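Local coordinates for glycosyl hydrolase (Streptomyces cattleya, PDB 7LR8), which probably cleaves the Manβ1-4GlcNAc disaccharide of the N-glycan core as a β-mannosidase of glycoside hydrolase family 5, at residues Val264-Gly270 / Val298-Trp304; Arg15-Tyr20 / Phe50-Phe56. The protein carries 1 engineered substitution. All coordinates share one frame; numbering follows the deposited sequence.

Interaction 1: Val264-Gly270 / Val298-Trp304. With BMA (beta-D-mannopyranose), chain D.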
ATOM      1  N   VAL B 264      -3.627 -32.129  10.636  1.00 21.14           N
ATOM      2  CA  VAL B 264      -2.571 -31.157  10.355  1.00 21.44           C
ATOM      3  C   VAL B 264      -2.513 -30.953   8.847  1.00 20.79           C
ATOM      4  O   VAL B 264      -2.330 -31.913   8.091  1.00 21.95           O
ATOM      5  CB  VAL B 264      -1.205 -31.607  10.895  1.00 20.84           C
ATOM      6  CG1 VAL B 264      -0.159 -30.503  10.665  1.00 18.88           C
ATOM      7  CG2 VAL B 264      -1.302 -31.939  12.376  1.00 25.61           C
ATOM      8  N   TRP B 265      -2.672 -29.702   8.410  1.00 19.06           N
ATOM      9  CA  TRP B 265      -2.683 -29.351   6.992  1.00 22.52           C
ATOM     10  C   TRP B 265      -1.308 -28.810   6.611  1.00 19.37           C
ATOM     11  O   TRP B 265      -0.912 -27.734   7.061  1.00 18.63           O
ATOM     12  CB  TRP B 265      -3.790 -28.331   6.716  1.00 21.40           C
ATOM     13  CG  TRP B 265      -3.975 -27.943   5.265  1.00 19.06           C
ATOM     14  CD1 TRP B 265      -3.252 -28.382   4.184  1.00 22.57           C
ATOM     15  CD2 TRP B 265      -4.953 -27.037   4.750  1.00 20.33           C
ATOM     16  NE1 TRP B 265      -3.729 -27.800   3.031  1.00 19.31           N
ATOM     17  CE2 TRP B 265      -4.764 -26.963   3.357  1.00 21.20           C
ATOM     18  CE3 TRP B 265      -5.968 -26.260   5.341  1.00 21.62           C
ATOM     19  CZ2 TRP B 265      -5.568 -26.168   2.540  1.00 21.88           C
ATOM     20  CZ3 TRP B 265      -6.758 -25.479   4.529  1.00 23.08           C
ATOM     21  CH2 TRP B 265      -6.549 -25.423   3.148  1.00 23.21           C
ATOM     22  N   LEU B 266      -0.564 -29.561   5.796  1.00 18.36           N
ATOM     23  CA  LEU B 266       0.661 -29.019   5.208  1.00 15.98           C
ATOM     24  C   LEU B 266       0.237 -28.074   4.094  1.00 19.63           C
ATOM     25  O   LEU B 266       0.104 -28.455   2.930  1.00 18.53           O
ATOM     26  CB  LEU B 266       1.558 -30.142   4.696  1.00 15.74           C
ATOM     27  CG  LEU B 266       2.844 -29.662   4.045  1.00 15.45           C
ATOM     28  CD1 LEU B 266       3.736 -28.948   5.057  1.00 18.32           C
ATOM     29  CD2 LEU B 266       3.571 -30.877   3.438  1.00 16.41           C
ATOM     30  N   GLN B 267      -0.027 -26.822   4.471  1.00 16.63           N
ATOM     31  CA  GLN B 267      -0.672 -25.862   3.597  1.00 17.37           C
ATOM     32  C   GLN B 267       0.298 -25.139   2.679  1.00 17.21           C
ATOM     33  O   GLN B 267      -0.142 -24.520   1.702  1.00 17.92           O
ATOM     34  CB  GLN B 267      -1.444 -24.845   4.451  1.00 18.21           C
ATOM     35  CG  GLN B 267      -2.486 -24.065   3.705  1.00 19.49           C
ATOM     36  CD  GLN B 267      -3.087 -22.984   4.569  1.00 23.28           C
ATOM     37  OE1 GLN B 267      -2.357 -22.233   5.221  1.00 20.79           O
ATOM     38  NE2 GLN B 267      -4.413 -22.899   4.591  1.00 21.94           N
ATOM     39  N   GLU B 268       1.596 -25.208   2.971  1.00 16.55           N
ATOM     40  CA  GLU B 268       2.637 -24.790   2.038  1.00 20.16           C
ATOM     41  C   GLU B 268       3.806 -25.744   2.133  1.00 19.89           C
ATOM     42  O   GLU B 268       4.247 -26.089   3.232  1.00 17.33           O
ATOM     43  CB  GLU B 268       3.171 -23.383   2.312  1.00 18.02           C
ATOM     44  CG  GLU B 268       2.162 -22.297   2.069  1.00 17.95           C
ATOM     45  CD  GLU B 268       2.688 -20.931   2.467  1.00 21.04           C
ATOM     46  OE1 GLU B 268       3.911 -20.815   2.726  1.00 21.94           O
ATOM     47  OE2 GLU B 268       1.873 -19.993   2.521  1.00 19.86           O
ATOM     48  N   VAL B 269       4.312 -26.146   0.972  1.00 16.54           N
ATOM     49  CA  VAL B 269       5.587 -26.847   0.866  1.00 17.23           C
ATOM     50  C   VAL B 269       6.088 -26.565  -0.540  1.00 16.67           C
ATOM     51  O   VAL B 269       5.312 -26.621  -1.502  1.00 16.27           O
ATOM     52  CB  VAL B 269       5.464 -28.360   1.142  1.00 17.92           C
ATOM     53  CG1 VAL B 269       4.360 -29.006   0.281  1.00 20.18           C
ATOM     54  CG2 VAL B 269       6.830 -29.051   0.895  1.00 19.12           C
ATOM     55  N   GLY B 270       7.365 -26.218  -0.676  1.00 19.98           N
ATOM     56  CA  GLY B 270       7.904 -25.899  -1.981  1.00 19.83           C
ATOM     57  C   GLY B 270       9.381 -26.214  -2.055  1.00 19.79           C
ATOM     58  O   GLY B 270      10.010 -26.596  -1.065  1.00 19.32           O
ATOM     59  N   VAL B 298      -2.905 -36.328   8.210  1.00 24.70           N
ATOM     60  CA  VAL B 298      -2.546 -35.189   7.370  1.00 22.31           C
ATOM     61  C   VAL B 298      -3.803 -34.789   6.612  1.00 24.43           C
ATOM     62  O   VAL B 298      -4.360 -35.596   5.853  1.00 26.40           O
ATOM     63  CB  VAL B 298      -1.411 -35.545   6.399  1.00 23.36           C
ATOM     64  CG1 VAL B 298      -1.248 -34.433   5.369  1.00 25.09           C
ATOM     65  CG2 VAL B 298      -0.099 -35.814   7.147  1.00 25.87           C
ATOM     66  N   TRP B 299      -4.276 -33.563   6.842  1.00 22.81           N
ATOM     67  CA  TRP B 299      -5.461 -33.098   6.131  1.00 22.10           C
ATOM     68  C   TRP B 299      -5.205 -33.049   4.632  1.00 25.93           C
ATOM     69  O   TRP B 299      -6.051 -33.466   3.830  1.00 25.68           O
ATOM     70  CB  TRP B 299      -5.885 -31.719   6.640  1.00 23.77           C
ATOM     71  CG  TRP B 299      -7.188 -31.251   6.061  1.00 25.13           C
ATOM     72  CD1 TRP B 299      -8.425 -31.406   6.607  1.00 28.07           C
ATOM     73  CD2 TRP B 299      -7.381 -30.542   4.825  1.00 26.09           C
ATOM     74  NE1 TRP B 299      -9.379 -30.839   5.797  1.00 30.76           N
ATOM     75  CE2 TRP B 299      -8.766 -30.309   4.692  1.00 28.59           C
ATOM     76  CE3 TRP B 299      -6.522 -30.090   3.819  1.00 25.71           C
ATOM     77  CZ2 TRP B 299      -9.306 -29.645   3.593  1.00 29.14           C
ATOM     78  CZ3 TRP B 299      -7.063 -29.425   2.734  1.00 28.38           C
ATOM     79  CH2 TRP B 299      -8.439 -29.209   2.629  1.00 27.12           C
ATOM     80  N   GLY B 300      -4.053 -32.529   4.236  1.00 24.10           N
ATOM     81  CA  GLY B 300      -3.732 -32.410   2.832  1.00 24.68           C
ATOM     82  C   GLY B 300      -2.338 -31.856   2.660  1.00 23.71           C
ATOM     83  O   GLY B 300      -1.694 -31.422   3.622  1.00 21.73           O
ATOM     84  N   VAL B 301      -1.880 -31.894   1.406  1.00 19.69           N
ATOM     85  CA  VAL B 301      -0.596 -31.350   0.974  1.00 21.74           C
ATOM     86  C   VAL B 301      -0.884 -30.314  -0.098  1.00 26.05           C
ATOM     87  O   VAL B 301      -1.506 -30.631  -1.122  1.00 24.98           O
ATOM     88  CB  VAL B 301       0.331 -32.440   0.415  1.00 22.05           C
ATOM     89  CG1 VAL B 301       1.626 -31.811  -0.091  1.00 23.94           C
ATOM     90  CG2 VAL B 301       0.601 -33.514   1.460  1.00 23.62           C
ATOM     91  N   THR B 302      -0.432 -29.080   0.124  1.00 20.65           N
ATOM     92  CA  THR B 302      -0.734 -27.985  -0.787  1.00 21.01           C
ATOM     93  C   THR B 302       0.586 -27.367  -1.225  1.00 20.18           C
ATOM     94  O   THR B 302       1.259 -26.699  -0.433  1.00 22.72           O
ATOM     95  CB  THR B 302      -1.666 -26.966  -0.124  1.00 20.61           C
ATOM     96  OG1 THR B 302      -2.781 -27.664   0.469  1.00 22.70           O
ATOM     97  CG2 THR B 302      -2.192 -25.975  -1.146  1.00 24.24           C
ATOM     98  N   TRP B 303       0.984 -27.637  -2.469  1.00 18.99           N
ATOM     99  CA  TRP B 303       2.281 -27.216  -2.966  1.00 17.87           C
ATOM    100  C   TRP B 303       2.294 -25.722  -3.255  1.00 20.90           C
ATOM    101  O   TRP B 303       1.322 -25.167  -3.774  1.00 21.23           O
ATOM    102  CB  TRP B 303       2.652 -27.997  -4.238  1.00 20.46           C
ATOM    103  CG  TRP B 303       4.113 -27.936  -4.484  1.00 22.42           C
ATOM    104  CD1 TRP B 303       4.790 -27.003  -5.220  1.00 20.50           C
ATOM    105  CD2 TRP B 303       5.104 -28.816  -3.943  1.00 21.08           C
ATOM    106  NE1 TRP B 303       6.144 -27.267  -5.184  1.00 21.35           N
ATOM    107  CE2 TRP B 303       6.357 -28.369  -4.396  1.00 22.35           C
ATOM    108  CE3 TRP B 303       5.050 -29.945  -3.113  1.00 24.55           C
ATOM    109  CZ2 TRP B 303       7.540 -29.008  -4.051  1.00 26.51           C
ATOM    110  CZ3 TRP B 303       6.233 -30.572  -2.770  1.00 24.44           C
ATOM    111  CH2 TRP B 303       7.451 -30.104  -3.235  1.00 26.06           C
ATOM    112  N   TRP B 304       3.395 -25.064  -2.885  1.00 20.83           N
ATOM    113  CA  TRP B 304       3.658 -23.683  -3.290  1.00 19.58           C
ATOM    114  C   TRP B 304       4.681 -23.737  -4.411  1.00 19.37           C
ATOM    115  O   TRP B 304       5.848 -24.038  -4.156  1.00 20.30           O
ATOM    116  CB  TRP B 304       4.213 -22.839  -2.144  1.00 21.53           C
ATOM    117  CG  TRP B 304       4.304 -21.397  -2.557  1.00 19.64           C
ATOM    118  CD1 TRP B 304       5.217 -20.834  -3.406  1.00 20.91           C
ATOM    119  CD2 TRP B 304       3.405 -20.341  -2.179  1.00 19.63           C
ATOM    120  NE1 TRP B 304       4.943 -19.496  -3.577  1.00 19.14           N
ATOM    121  CE2 TRP B 304       3.840 -19.169  -2.827  1.00 19.46           C
ATOM    122  CE3 TRP B 304       2.286 -20.273  -1.341  1.00 16.92           C
ATOM    123  CZ2 TRP B 304       3.181 -17.957  -2.680  1.00 21.10           C
ATOM    124  CZ3 TRP B 304       1.642 -19.067  -1.195  1.00 20.03           C
ATOM    125  CH2 TRP B 304       2.088 -17.925  -1.853  1.00 22.34           C
TER
HETATM  126  C1  BMA D   2       5.841 -18.190   2.318  1.00 29.52           C
HETATM  127  C2  BMA D   2       4.598 -17.857   1.432  1.00 34.24           C
HETATM  128  C3  BMA D   2       4.973 -16.756   0.460  1.00 23.19           C
HETATM  129  C4  BMA D   2       6.369 -17.078  -0.229  1.00 19.39           C
HETATM  130  C5  BMA D   2       6.848 -18.519   0.106  1.00 24.61           C
HETATM  131  C6  BMA D   2       8.220 -18.841  -0.441  1.00 17.73           C
HETATM  132  O2  BMA D   2       3.491 -17.433   2.212  1.00 26.54           O
HETATM  133  O3  BMA D   2       4.942 -15.463   1.114  1.00 29.37           O
HETATM  134  O4  BMA D   2       6.210 -16.947  -1.615  1.00 21.43           O
HETATM  135  O5  BMA D   2       6.956 -18.673   1.533  1.00 27.47           O
HETATM  136  O6  BMA D   2       9.154 -17.914   0.164  1.00 27.13           O
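W265 and T302 are joined by a short side-chain bond: with CG trans to the main-chain N (chi1 -176°), the W265 indole brings NE1 to T302 OG1 and donates to it at 2.7 Å (161°), the oxygen lying near the ring plane. OG1 is also hydrogen-bonded to NE2 of H52, so the buried indole N-H and hydroxyl both have partners. The ring is clamped between Q267 CG over one face and W299 over the other, where CZ3 comes within 3.4 Å of W265 CE2. A leucine in place of W265 would probably leave T302 OG1 without its indole donor and the W299 ring without the flat surface it leans on.

Backbone amides pair the parallel strands: W299 N with V264 O, T302 N with L266 O (2.9 Å) and W304 N with V269 O (2.8 Å, 169°). The bonds from L266 N to G300 O and from V269 N to T302 O are weak. Q267 O instead accepts from N19 ND2. V269 O, besides its amide donor, lies over the W303 indole.

The E268 carboxylate has OE1 bonded to W226 and OE2 salt-bridged to R54; OE2 is also 3.0 Å from BMA O2. W304 faces C3 of the same mannose. Two adjacent barrel strands, linked by helix 281-293, thus bring E268 and W304 to the sugar at their C-terminal ends, where (β/α)8 glycosidases have their active site.

Interaction 2: Arg15-Tyr20 / Phe50-Phe56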
ATOM      1  N   ARG B  15      -5.764 -34.837   1.180  1.00 25.92           N
ATOM      2  CA  ARG B  15      -6.092 -34.094  -0.025  1.00 23.97           C
ATOM      3  C   ARG B  15      -4.831 -33.489  -0.631  1.00 27.98           C
ATOM      4  O   ARG B  15      -3.812 -33.309   0.039  1.00 30.16           O
ATOM      5  CB  ARG B  15      -7.118 -33.009   0.281  1.00 30.57           C
ATOM      6  CG  ARG B  15      -8.288 -33.548   1.094  1.00 35.59           C
ATOM      7  CD  ARG B  15      -9.429 -32.579   1.089  1.00 38.32           C
ATOM      8  NE  ARG B  15      -9.592 -32.006  -0.239  1.00 41.57           N
ATOM      9  CZ  ARG B  15     -10.691 -31.392  -0.658  1.00 38.01           C
ATOM     10  NH1 ARG B  15     -11.741 -31.273   0.154  1.00 36.44           N
ATOM     11  NH2 ARG B  15     -10.736 -30.904  -1.889  1.00 29.48           N
ATOM     12  N   PHE B  16      -4.911 -33.182  -1.924  1.00 22.52           N
ATOM     13  CA  PHE B  16      -3.772 -32.676  -2.677  1.00 21.25           C
ATOM     14  C   PHE B  16      -4.186 -31.423  -3.432  1.00 20.22           C
ATOM     15  O   PHE B  16      -5.215 -31.416  -4.114  1.00 24.41           O
ATOM     16  CB  PHE B  16      -3.248 -33.761  -3.636  1.00 21.85           C
ATOM     17  CG  PHE B  16      -2.771 -35.005  -2.934  1.00 24.29           C
ATOM     18  CD1 PHE B  16      -1.485 -35.070  -2.425  1.00 25.20           C
ATOM     19  CD2 PHE B  16      -3.614 -36.103  -2.761  1.00 23.95           C
ATOM     20  CE1 PHE B  16      -1.032 -36.209  -1.769  1.00 31.44           C
ATOM     21  CE2 PHE B  16      -3.173 -37.235  -2.102  1.00 30.24           C
ATOM     22  CZ  PHE B  16      -1.873 -37.289  -1.608  1.00 32.79           C
ATOM     23  N   GLY B  17      -3.393 -30.365  -3.315  1.00 19.81           N
ATOM     24  CA  GLY B  17      -3.758 -29.120  -3.947  1.00 18.58           C
ATOM     25  C   GLY B  17      -2.556 -28.230  -4.140  1.00 18.15           C
ATOM     26  O   GLY B  17      -1.416 -28.640  -3.909  1.00 18.97           O
ATOM     27  N   VAL B  18      -2.820 -27.012  -4.613  1.00 19.73           N
ATOM     28  CA  VAL B  18      -1.756 -26.043  -4.858  1.00 19.12           C
ATOM     29  C   VAL B  18      -2.173 -24.680  -4.337  1.00 20.65           C
ATOM     30  O   VAL B  18      -3.361 -24.344  -4.282  1.00 18.44           O
ATOM     31  CB  VAL B  18      -1.369 -25.926  -6.349  1.00 21.08           C
ATOM     32  CG1 VAL B  18      -0.742 -27.211  -6.836  1.00 21.05           C
ATOM     33  CG2 VAL B  18      -2.577 -25.565  -7.197  1.00 20.98           C
ATOM     34  N   ASN B  19      -1.174 -23.899  -3.938  1.00 18.95           N
ATOM     35  CA  ASN B  19      -1.346 -22.466  -3.743  1.00 18.62           C
ATOM     36  C   ASN B  19      -1.354 -21.795  -5.107  1.00 17.33           C
ATOM     37  O   ASN B  19      -0.377 -21.911  -5.853  1.00 17.03           O
ATOM     38  CB  ASN B  19      -0.222 -21.924  -2.866  1.00 16.39           C
ATOM     39  CG  ASN B  19      -0.296 -22.464  -1.463  1.00 18.65           C
ATOM     40  OD1 ASN B  19      -1.040 -21.946  -0.644  1.00 19.14           O
ATOM     41  ND2 ASN B  19       0.443 -23.535  -1.186  1.00 17.46           N
ATOM     42  N   TYR B  20      -2.439 -21.084  -5.427  1.00 17.22           N
ATOM     43  CA  TYR B  20      -2.667 -20.591  -6.783  1.00 19.45           C
ATOM     44  C   TYR B  20      -1.988 -19.236  -6.969  1.00 17.76           C
ATOM     45  O   TYR B  20      -2.397 -18.239  -6.358  1.00 18.56           O
ATOM     46  CB  TYR B  20      -4.165 -20.511  -7.077  1.00 18.03           C
ATOM     47  CG  TYR B  20      -4.488 -19.855  -8.402  1.00 16.13           C
ATOM     48  CD1 TYR B  20      -3.726 -20.131  -9.549  1.00 18.28           C
ATOM     49  CD2 TYR B  20      -5.550 -18.959  -8.513  1.00 17.70           C
ATOM     50  CE1 TYR B  20      -4.008 -19.510 -10.757  1.00 20.37           C
ATOM     51  CE2 TYR B  20      -5.844 -18.338  -9.716  1.00 19.38           C
ATOM     52  CZ  TYR B  20      -5.069 -18.618 -10.834  1.00 17.85           C
ATOM     53  OH  TYR B  20      -5.367 -18.000 -12.030  1.00 20.22           O
ATOM     54  N   PHE B  50      -5.020 -32.458  -8.935  1.00 23.25           N
ATOM     55  CA  PHE B  50      -5.248 -31.837  -7.637  1.00 22.63           C
ATOM     56  C   PHE B  50      -6.736 -31.744  -7.346  1.00 22.48           C
ATOM     57  O   PHE B  50      -7.576 -31.804  -8.249  1.00 23.57           O
ATOM     58  CB  PHE B  50      -4.631 -30.437  -7.586  1.00 21.70           C
ATOM     59  CG  PHE B  50      -3.137 -30.446  -7.664  1.00 25.81           C
ATOM     60  CD1 PHE B  50      -2.374 -30.875  -6.585  1.00 23.57           C
ATOM     61  CD2 PHE B  50      -2.493 -30.053  -8.824  1.00 25.15           C
ATOM     62  CE1 PHE B  50      -0.991 -30.896  -6.657  1.00 24.63           C
ATOM     63  CE2 PHE B  50      -1.108 -30.074  -8.903  1.00 25.59           C
ATOM     64  CZ  PHE B  50      -0.357 -30.506  -7.823  1.00 23.55           C
ATOM     65  N   ASP B  51      -7.064 -31.605  -6.059  1.00 21.10           N
ATOM     66  CA  ASP B  51      -8.457 -31.476  -5.659  1.00 20.48           C
ATOM     67  C   ASP B  51      -8.800 -30.175  -4.951  1.00 21.57           C
ATOM     68  O   ASP B  51      -9.965 -29.994  -4.587  1.00 22.90           O
ATOM     69  CB  ASP B  51      -8.876 -32.657  -4.766  1.00 22.12           C
ATOM     70  CG  ASP B  51      -8.043 -32.766  -3.501  1.00 25.09           C
ATOM     71  OD1 ASP B  51      -8.131 -31.847  -2.650  1.00 23.34           O
ATOM     72  OD2 ASP B  51      -7.314 -33.778  -3.357  1.00 22.20           O
ATOM     73  N   HIS B  52      -7.845 -29.264  -4.737  1.00 21.67           N
ATOM     74  CA  HIS B  52      -8.187 -27.977  -4.138  1.00 20.05           C
ATOM     75  C   HIS B  52      -7.127 -26.958  -4.521  1.00 19.13           C
ATOM     76  O   HIS B  52      -6.035 -27.306  -4.987  1.00 19.77           O
ATOM     77  CB  HIS B  52      -8.313 -28.054  -2.603  1.00 19.08           C
ATOM     78  CG  HIS B  52      -7.024 -28.352  -1.906  1.00 20.20           C
ATOM     79  ND1 HIS B  52      -6.581 -29.638  -1.678  1.00 21.32           N
ATOM     80  CD2 HIS B  52      -6.063 -27.529  -1.414  1.00 22.10           C
ATOM     81  CE1 HIS B  52      -5.414 -29.596  -1.055  1.00 19.52           C
ATOM     82  NE2 HIS B  52      -5.072 -28.330  -0.894  1.00 20.15           N
ATOM     83  N   VAL B  53      -7.479 -25.689  -4.338  1.00 16.80           N
ATOM     84  CA  VAL B  53      -6.544 -24.580  -4.455  1.00 16.11           C
ATOM     85  C   VAL B  53      -6.698 -23.709  -3.222  1.00 17.27           C
ATOM     86  O   VAL B  53      -7.778 -23.625  -2.623  1.00 17.85           O
ATOM     87  CB  VAL B  53      -6.770 -23.730  -5.730  1.00 20.65           C
ATOM     88  CG1 VAL B  53      -6.346 -24.507  -6.971  1.00 18.22           C
ATOM     89  CG2 VAL B  53      -8.217 -23.310  -5.846  1.00 19.82           C
ATOM     90  N   ARG B  54      -5.597 -23.073  -2.834  1.00 16.60           N
ATOM     91  CA  ARG B  54      -5.585 -22.015  -1.832  1.00 16.88           C
ATOM     92  C   ARG B  54      -5.372 -20.710  -2.580  1.00 16.83           C
ATOM     93  O   ARG B  54      -4.442 -20.619  -3.388  1.00 17.41           O
ATOM     94  CB  ARG B  54      -4.467 -22.264  -0.812  1.00 16.37           C
ATOM     95  CG  ARG B  54      -4.103 -21.084   0.090  1.00 20.87           C
ATOM     96  CD  ARG B  54      -3.484 -21.619   1.388  1.00 18.82           C
ATOM     97  NE  ARG B  54      -3.019 -20.563   2.290  1.00 17.18           N
ATOM     98  CZ  ARG B  54      -1.740 -20.240   2.502  1.00 18.03           C
ATOM     99  NH1 ARG B  54      -0.755 -20.896   1.886  1.00 19.04           N
ATOM    100  NH2 ARG B  54      -1.441 -19.282   3.365  1.00 18.04           N
ATOM    101  N   VAL B  55      -6.265 -19.728  -2.369  1.00 19.13           N
ATOM    102  CA  VAL B  55      -6.286 -18.524  -3.192  1.00 17.85           C
ATOM    103  C   VAL B  55      -6.191 -17.263  -2.330  1.00 16.45           C
ATOM    104  O   VAL B  55      -6.564 -17.242  -1.153  1.00 18.33           O
ATOM    105  CB  VAL B  55      -7.534 -18.455  -4.100  1.00 23.77           C
ATOM    106  CG1 VAL B  55      -7.665 -19.740  -4.919  1.00 20.21           C
ATOM    107  CG2 VAL B  55      -8.785 -18.217  -3.291  1.00 20.22           C
ATOM    108  N   PHE B  56      -5.712 -16.192  -2.954  1.00 15.69           N
ATOM    109  CA  PHE B  56      -5.256 -15.006  -2.228  1.00 16.54           C
ATOM    110  C   PHE B  56      -5.826 -13.699  -2.757  1.00 16.78           C
ATOM    111  O   PHE B  56      -5.300 -13.137  -3.737  1.00 17.07           O
ATOM    112  CB  PHE B  56      -3.735 -14.945  -2.248  1.00 13.22           C
ATOM    113  CG  PHE B  56      -3.086 -16.154  -1.660  1.00 16.53           C
ATOM    114  CD1 PHE B  56      -2.913 -16.259  -0.285  1.00 17.33           C
ATOM    115  CD2 PHE B  56      -2.636 -17.182  -2.480  1.00 15.85           C
ATOM    116  CE1 PHE B  56      -2.305 -17.376   0.260  1.00 16.37           C
ATOM    117  CE2 PHE B  56      -2.039 -18.308  -1.925  1.00 19.07           C
ATOM    118  CZ  PHE B  56      -1.879 -18.391  -0.546  1.00 16.81           C
TER
HETATM  119  O   HOH W   1      -4.840 -16.985  -5.673  1.00 17.45           O
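F16 to Y20 runs parallel to D51 to R54, with the axes of strands 15-19 and 52-55 approaching to 4.7 Å at 28°. Backbone bonds alternate between them: D51 N donates to F16 O at 2.7 Å, V18 N to H52 O, R54 N to V18 O, and Y20 N to R54 O. Beyond these a water bridges the strands, donating to Y20 O and accepting from F56 N.

At the N-terminal end D51 gathers several donors. Its CG sits between the backbone N and the carbonyl carbon (chi1 59°), which turns the carboxylate toward R15 and F16. R15 grips OD1 side-on with NE (2.8 Å) and NH2, both from above the carboxylate plane, and H52 ND1 donates to the same oxygen. OD2 accepts from F16 N at 2.9 Å and is salt-bridged to R347, while R15 has a second acidic partner in D90. With R15 and R347 both at its oxygens, D51 is probably ionised.

These are the first two strands of the (β/α)8 barrel, joined through helix 35-46 in a beta-alpha-beta crossover. G17 lets the H52 imidazole lie flat against the strand: its CA is 3.5 Å from the ring centroid, over the face, and a beta carbon would collide with NE2, which is hydrogen-bonded to T302. On the sheet's other face V18 CG1 makes a CH-pi contact with the F50 ring, 3.5 Å from its centroid, and V18 CG2 packs on V53 CG1.

Toward the C-terminal end N19 and R54 lie side by side. N19 OD1 accepts from R54 NH1 at 2.8 Å in a bent bond (138°), the amide and guanidinium planes being almost perpendicular. F56 CZ covers one face of that guanidinium, whose NE forms a salt bridge with D94.

How the interactions relate
Both strands of interaction 2 precede those of interaction 1 in the sequence, yet the centres of the two contacts are only 9 Å apart. Strands 15-19 and 298-304 are neighbours in the parallel sheet, so the four strands run side by side in the order 52-55, 15-19, 298-304, 264-269, and the beginning of the barrel meets its last strands. The seam is stitched by V301 N to R15 O, and the side chains of H52 and T302 add a link that spans strand 15-19. At the sugar end R54 of interaction 2 reaches interaction 1, consistent with a second-shell role for R54 beside the sugar-contacting E268.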